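Local coordinates for putative riboflavin biosynthesis protein (Shewanella loihica, PDB 3KY8) that is of uncertain function but probably acts as a reductase of the RibD C-terminal family, possibly reducing a phosphoribosylaminouracil intermediate on the way to riboflavin, at residues V24-S29 with V163-E168; G70-D75 with G134-Q139. One frame throughout, in Å; residues are numbered along the deposited sequence.

Overall arrangement
Two neighbouring sites of one RibD C-terminal domain are described, their centres 10 Å apart. Interaction 1 sets the loop after the short strand 163-164 against strand 21-29 of the central sheet; interaction 2 brings the N-termini of helices 71-77 and 135-143 together around a sulfate ion. Helix 135-143 joins the two through Gln139, whose NE2 lies 2.8 Å from Leu165 O, a probable hydrogen bond. An unidentified ligand, probably from the crystallisation liquor, lies about 4 Å from the side chain of Ile26, and about 4 Å likewise separates such a ligand from that of Thr73, consistent with a pocket that runs past both contacts.

Interaction 1: residues V24-S29 with V163-E168; sequences VFIATS and VPLFGE
Leu165 gives up most surface here, and it reaches strand 21-29 through its two terminal methyls. CD2 comes to 3.8 Å from Ile26 CG2, the tightest approach between the segments, while Leu165 CD1 sits 4.2 Å from Ile26 CD1. The two side chains run past one another in opposite senses, and Leu165 CD1 lies as near to Ile26 CG2 as to Ile26 CD1. On Leu165, CG lies opposite the backbone N (chi1 173°), which sends the isobutyl group out from the loop toward the strand. Thr28 is the third partner, two residues further along the same face of the strand: its CB lies 4.4 Å from Leu165 CD2. The hydroxyl of Thr28 is turned to its own chain, where OG1 donates to a lone pair of Ser29 O at 3.0 Å, in the carbonyl plane.

Strand 21-29 is a central strand of the mixed sheet, hydrogen-bonded to strand 149-158, and the loop closes over one face of it beside helix 135-143. Ile138 of that helix touches both Ile26 and Leu165, and Ile34 also packs on the leucine, making an apolar cluster between sheet, helix and loop. Next in the loop, the Phe166 ring takes Leu165 CG over its centre, 3.7 Å above the plane, and packs on Leu158 of the second subunit.

Interaction 2: residues G70-D75 with G134-Q139; sequences GRNTLD and GGVTIQ. With SO4 (sulfate ion), chain E.
Thr73 and Gly134 meet beside a sulfate ion, with Thr73 OG1 3.3 Å from Gly134 CA. From the threonine CB, which is itself 3.4 Å from sulfate O4, OG1 stands opposite the carbonyl carbon (chi1 -58°) and donates a 2.6 Å hydrogen bond to that same oxygen. The backbone N of Thr73 adds a second bond to O4, so hydroxyl and amide grip one sulfate oxygen together; the threonine side chain also packs on Asp133 of strand 129-133.

Across the ion, Thr137 answers in kind. Its OG1 donates to sulfate O3 at 2.6 Å, and its N binds O3 as well, at 146°. Two helix N-termini, those of 71-77 and 135-143, thus face each other over the anion, a helix N-terminus anion site in which backbone N-H groups of both first turns point to the ion; both helices follow strands of the domain's central sheet, 66-70 and 129-133. Val136 N supplies the straightest of the amide bonds, to O1 at 160°, whereas Asn72 N reaches O2 through a weak one. The helix dipoles would be expected to favour a negative charge here.

Glycines at both N-cap positions lie against the anion: Gly70 CA is 3.2 Å from sulfate O2, and Gly134 CA is 3.4 Å from sulfate O4. Farther out, Asn72 OD1 approaches Val136 CG2 at 4.2 Å. The sulfate probably came from the crystallisation liquor, and its site may mark where a phosphate group of a natural ligand binds.

Interaction 1: residues V24-S29 with V163-E168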
loop_
_atom_site.group_PDB
_atom_site.type_symbol
_atom_site.label_atom_id
_atom_site.label_comp_id
_atom_site.label_asym_id
_atom_site.label_seq_id
_atom_site.Cartn_x
_atom_site.Cartn_y
_atom_site.Cartn_z
ATOM N N VAL A 24 5.368 -7.547 -12.166
ATOM C CA VAL A 24 4.996 -7.949 -10.808
ATOM C C VAL A 24 3.518 -8.280 -10.838
ATOM O O VAL A 24 2.738 -7.600 -11.537
ATOM C CB VAL A 24 5.275 -6.834 -9.808
ATOM C CG1 VAL A 24 4.685 -7.129 -8.468
ATOM C CG2 VAL A 24 6.789 -6.612 -9.725
ATOM N N PHE A 25 3.159 -9.391 -10.192
ATOM C CA PHE A 25 1.760 -9.803 -10.013
ATOM C C PHE A 25 1.628 -10.434 -8.619
ATOM O O PHE A 25 2.017 -11.589 -8.392
ATOM C CB PHE A 25 1.343 -10.769 -11.137
ATOM C CG PHE A 25 -0.109 -11.215 -11.075
ATOM C CD1 PHE A 25 -0.484 -12.295 -10.314
ATOM C CD2 PHE A 25 -1.089 -10.557 -11.788
ATOM C CE1 PHE A 25 -1.796 -12.694 -10.280
ATOM C CE2 PHE A 25 -2.403 -10.957 -11.742
ATOM C CZ PHE A 25 -2.752 -11.999 -10.986
ATOM N N ILE A 26 1.081 -9.677 -7.678
ATOM C CA ILE A 26 1.204 -10.031 -6.277
ATOM C C ILE A 26 0.019 -9.565 -5.423
ATOM O O ILE A 26 -0.591 -8.522 -5.678
ATOM C CB ILE A 26 2.546 -9.449 -5.679
ATOM C CG1 ILE A 26 3.029 -10.313 -4.478
ATOM C CG2 ILE A 26 2.351 -7.966 -5.304
ATOM C CD1 ILE A 26 4.519 -10.239 -4.212
ATOM N N ALA A 27 -0.277 -10.337 -4.385
ATOM C CA ALA A 27 -1.329 -10.000 -3.440
ATOM C C ALA A 27 -0.637 -9.353 -2.256
ATOM O O ALA A 27 0.363 -9.850 -1.774
ATOM C CB ALA A 27 -2.055 -11.248 -2.998
ATOM N N THR A 28 -1.181 -8.240 -1.796
ATOM C CA THR A 28 -0.702 -7.550 -0.603
ATOM C C THR A 28 -1.876 -7.260 0.348
ATOM O O THR A 28 -3.036 -7.116 -0.061
ATOM C CB THR A 28 0.014 -6.212 -1.029
ATOM O OG1 THR A 28 0.507 -5.546 0.114
ATOM C CG2 THR A 28 -0.921 -5.268 -1.690
ATOM N N SER A 29 -1.557 -7.126 1.621
ATOM C CA SER A 29 -2.481 -6.565 2.588
ATOM C C SER A 29 -2.619 -5.067 2.362
ATOM O O SER A 29 -1.890 -4.456 1.564
ATOM C CB SER A 29 -2.011 -6.845 4.008
ATOM O OG SER A 29 -0.828 -6.102 4.293
ATOM N N VAL A 163 5.972 -9.692 6.048
ATOM C CA VAL A 163 6.983 -9.541 5.010
ATOM C C VAL A 163 6.492 -8.415 4.087
ATOM O O VAL A 163 5.464 -8.538 3.468
ATOM C CB VAL A 163 7.173 -10.873 4.218
ATOM C CG1 VAL A 163 8.156 -10.713 3.042
ATOM C CG2 VAL A 163 7.634 -11.996 5.138
ATOM N N PRO A 164 7.211 -7.285 4.044
ATOM C CA PRO A 164 6.844 -6.148 3.186
ATOM C C PRO A 164 7.029 -6.398 1.706
ATOM O O PRO A 164 7.995 -7.030 1.314
ATOM C CB PRO A 164 7.742 -5.011 3.652
ATOM C CG PRO A 164 8.817 -5.636 4.483
ATOM C CD PRO A 164 8.416 -7.036 4.843
ATOM N N LEU A 165 6.100 -5.892 0.896
ATOM C CA LEU A 165 6.305 -5.834 -0.550
ATOM C C LEU A 165 7.403 -4.824 -0.907
ATOM O O LEU A 165 8.322 -5.156 -1.658
ATOM C CB LEU A 165 5.009 -5.488 -1.268
ATOM C CG LEU A 165 5.032 -5.217 -2.765
ATOM C CD1 LEU A 165 5.723 -6.311 -3.468
ATOM C CD2 LEU A 165 3.599 -5.022 -3.269
ATOM N N PHE A 166 7.334 -3.608 -0.365
ATOM C CA PHE A 166 8.236 -2.565 -0.833
ATOM C C PHE A 166 9.298 -2.230 0.179
ATOM O O PHE A 166 9.162 -2.525 1.364
ATOM C CB PHE A 166 7.490 -1.293 -1.214
ATOM C CG PHE A 166 6.501 -1.473 -2.324
ATOM C CD1 PHE A 166 6.926 -1.752 -3.637
ATOM C CD2 PHE A 166 5.149 -1.352 -2.080
ATOM C CE1 PHE A 166 6.012 -1.943 -4.665
ATOM C CE2 PHE A 166 4.222 -1.513 -3.143
ATOM C CZ PHE A 166 4.686 -1.806 -4.437
ATOM N N GLY A 167 10.388 -1.649 -0.316
ATOM C CA GLY A 167 11.491 -1.248 0.521
ATOM C C GLY A 167 11.864 0.171 0.212
ATOM O O GLY A 167 10.978 1.032 -0.032
ATOM N N GLU A 168 13.166 0.430 0.261
ATOM C CA GLU A 168 13.709 1.768 0.063
ATOM C C GLU A 168 14.250 1.971 -1.346
ATOM O O GLU A 168 14.584 0.997 -2.054
ATOM C CB GLU A 168 14.807 2.057 1.083
ATOM C CG GLU A 168 14.264 2.264 2.523
ATOM C CD GLU A 168 14.049 0.952 3.280
ATOM O OE1 GLU A 168 15.039 0.192 3.479
ATOM O OE2 GLU A 168 12.878 0.704 3.684
#

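Interaction 2: residues G70-D75 with G134-Q139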
loop_
_atom_site.group_PDB
_atom_site.type_symbol
_atom_site.label_atom_id
_atom_site.label_comp_id
_atom_site.label_asym_id
_atom_site.label_seq_id
_atom_site.Cartn_x
_atom_site.Cartn_y
_atom_site.Cartn_z
ATOM N N GLY A 70 13.061 -15.088 -5.720
ATOM C CA GLY A 70 14.152 -15.222 -4.720
ATOM C C GLY A 70 14.099 -16.557 -4.016
ATOM O O GLY A 70 13.149 -17.287 -4.190
ATOM N N ARG A 71 15.107 -16.851 -3.195
ATOM C CA ARG A 71 15.147 -18.112 -2.441
ATOM C C ARG A 71 14.093 -18.155 -1.343
ATOM O O ARG A 71 13.578 -19.215 -1.067
ATOM C CB ARG A 71 16.548 -18.429 -1.865
ATOM C CG ARG A 71 16.828 -19.942 -1.681
ATOM C CD ARG A 71 18.340 -20.297 -1.426
ATOM N NE ARG A 71 18.556 -21.726 -1.119
ATOM N N ASN A 72 13.745 -17.025 -0.737
ATOM C CA ASN A 72 12.712 -17.049 0.281
ATOM C C ASN A 72 11.387 -17.557 -0.256
ATOM O O ASN A 72 10.716 -18.293 0.450
ATOM C CB ASN A 72 12.464 -15.678 0.889
ATOM C CG ASN A 72 13.644 -15.166 1.681
ATOM O OD1 ASN A 72 14.047 -14.011 1.523
ATOM N ND2 ASN A 72 14.219 -16.018 2.517
ATOM N N THR A 73 10.996 -17.128 -1.467
ATOM C CA THR A 73 9.740 -17.567 -2.059
ATOM C C THR A 73 9.901 -19.035 -2.473
ATOM O O THR A 73 9.011 -19.847 -2.212
ATOM C CB THR A 73 9.301 -16.668 -3.248
ATOM O OG1 THR A 73 9.173 -15.314 -2.796
ATOM C CG2 THR A 73 7.947 -17.107 -3.858
ATOM N N LEU A 74 11.036 -19.384 -3.084
ATOM C CA LEU A 74 11.244 -20.752 -3.517
ATOM C C LEU A 74 11.077 -21.705 -2.314
ATOM O O LEU A 74 10.331 -22.695 -2.388
ATOM C CB LEU A 74 12.617 -20.953 -4.155
ATOM C CG LEU A 74 12.857 -22.386 -4.621
ATOM C CD1 LEU A 74 11.899 -22.725 -5.787
ATOM C CD2 LEU A 74 14.324 -22.595 -4.976
ATOM N N ASP A 75 11.739 -21.379 -1.210
ATOM C CA ASP A 75 11.708 -22.245 -0.018
ATOM C C ASP A 75 10.290 -22.433 0.527
ATOM O O ASP A 75 9.989 -23.496 1.087
ATOM C CB ASP A 75 12.647 -21.736 1.109
ATOM C CG ASP A 75 14.126 -21.828 0.749
ATOM O OD1 ASP A 75 14.476 -22.508 -0.241
ATOM O OD2 ASP A 75 14.959 -21.209 1.451
ATOM N N GLY A 134 8.645 -12.286 -5.335
ATOM C CA GLY A 134 9.413 -12.282 -4.112
ATOM C C GLY A 134 9.727 -10.857 -3.734
ATOM O O GLY A 134 10.163 -10.090 -4.570
ATOM N N GLY A 135 9.566 -10.544 -2.452
ATOM C CA GLY A 135 9.786 -9.214 -1.908
ATOM C C GLY A 135 11.185 -8.673 -2.066
ATOM O O GLY A 135 11.356 -7.545 -2.520
ATOM N N VAL A 136 12.186 -9.458 -1.695
ATOM C CA VAL A 136 13.558 -9.013 -1.823
ATOM C C VAL A 136 13.902 -8.840 -3.295
ATOM O O VAL A 136 14.555 -7.888 -3.642
ATOM C CB VAL A 136 14.576 -9.917 -1.078
ATOM C CG1 VAL A 136 16.068 -9.373 -1.204
ATOM C CG2 VAL A 136 14.178 -10.009 0.411
ATOM N N THR A 137 13.444 -9.748 -4.145
ATOM C CA THR A 137 13.751 -9.710 -5.577
ATOM C C THR A 137 13.115 -8.506 -6.209
ATOM O O THR A 137 13.787 -7.758 -6.907
ATOM C CB THR A 137 13.305 -11.025 -6.305
ATOM O OG1 THR A 137 13.906 -12.150 -5.649
ATOM C CG2 THR A 137 13.736 -11.043 -7.753
ATOM N N ILE A 138 11.833 -8.292 -5.940
ATOM C CA ILE A 138 11.109 -7.112 -6.443
ATOM C C ILE A 138 11.781 -5.823 -5.962
ATOM O O ILE A 138 12.066 -4.898 -6.739
ATOM C CB ILE A 138 9.585 -7.151 -6.009
ATOM C CG1 ILE A 138 8.872 -8.329 -6.705
ATOM C CG2 ILE A 138 8.858 -5.804 -6.314
ATOM C CD1 ILE A 138 7.488 -8.657 -6.086
ATOM N N GLN A 139 12.096 -5.781 -4.676
ATOM C CA GLN A 139 12.781 -4.615 -4.103
ATOM C C GLN A 139 14.085 -4.348 -4.825
ATOM O O GLN A 139 14.377 -3.201 -5.182
ATOM C CB GLN A 139 12.977 -4.792 -2.612
ATOM C CG GLN A 139 11.653 -4.586 -1.858
ATOM C CD GLN A 139 11.667 -5.145 -0.472
ATOM O OE1 GLN A 139 12.682 -5.107 0.176
ATOM N NE2 GLN A 139 10.528 -5.692 -0.014
HETATM S S SO4 E . 12.552 -13.324 -2.121
HETATM O O1 SO4 E . 12.101 -12.502 -1.032
HETATM O O2 SO4 E . 13.837 -13.886 -1.809
HETATM O O3 SO4 E . 12.768 -12.497 -3.300
HETATM O O4 SO4 E . 11.560 -14.340 -2.368
#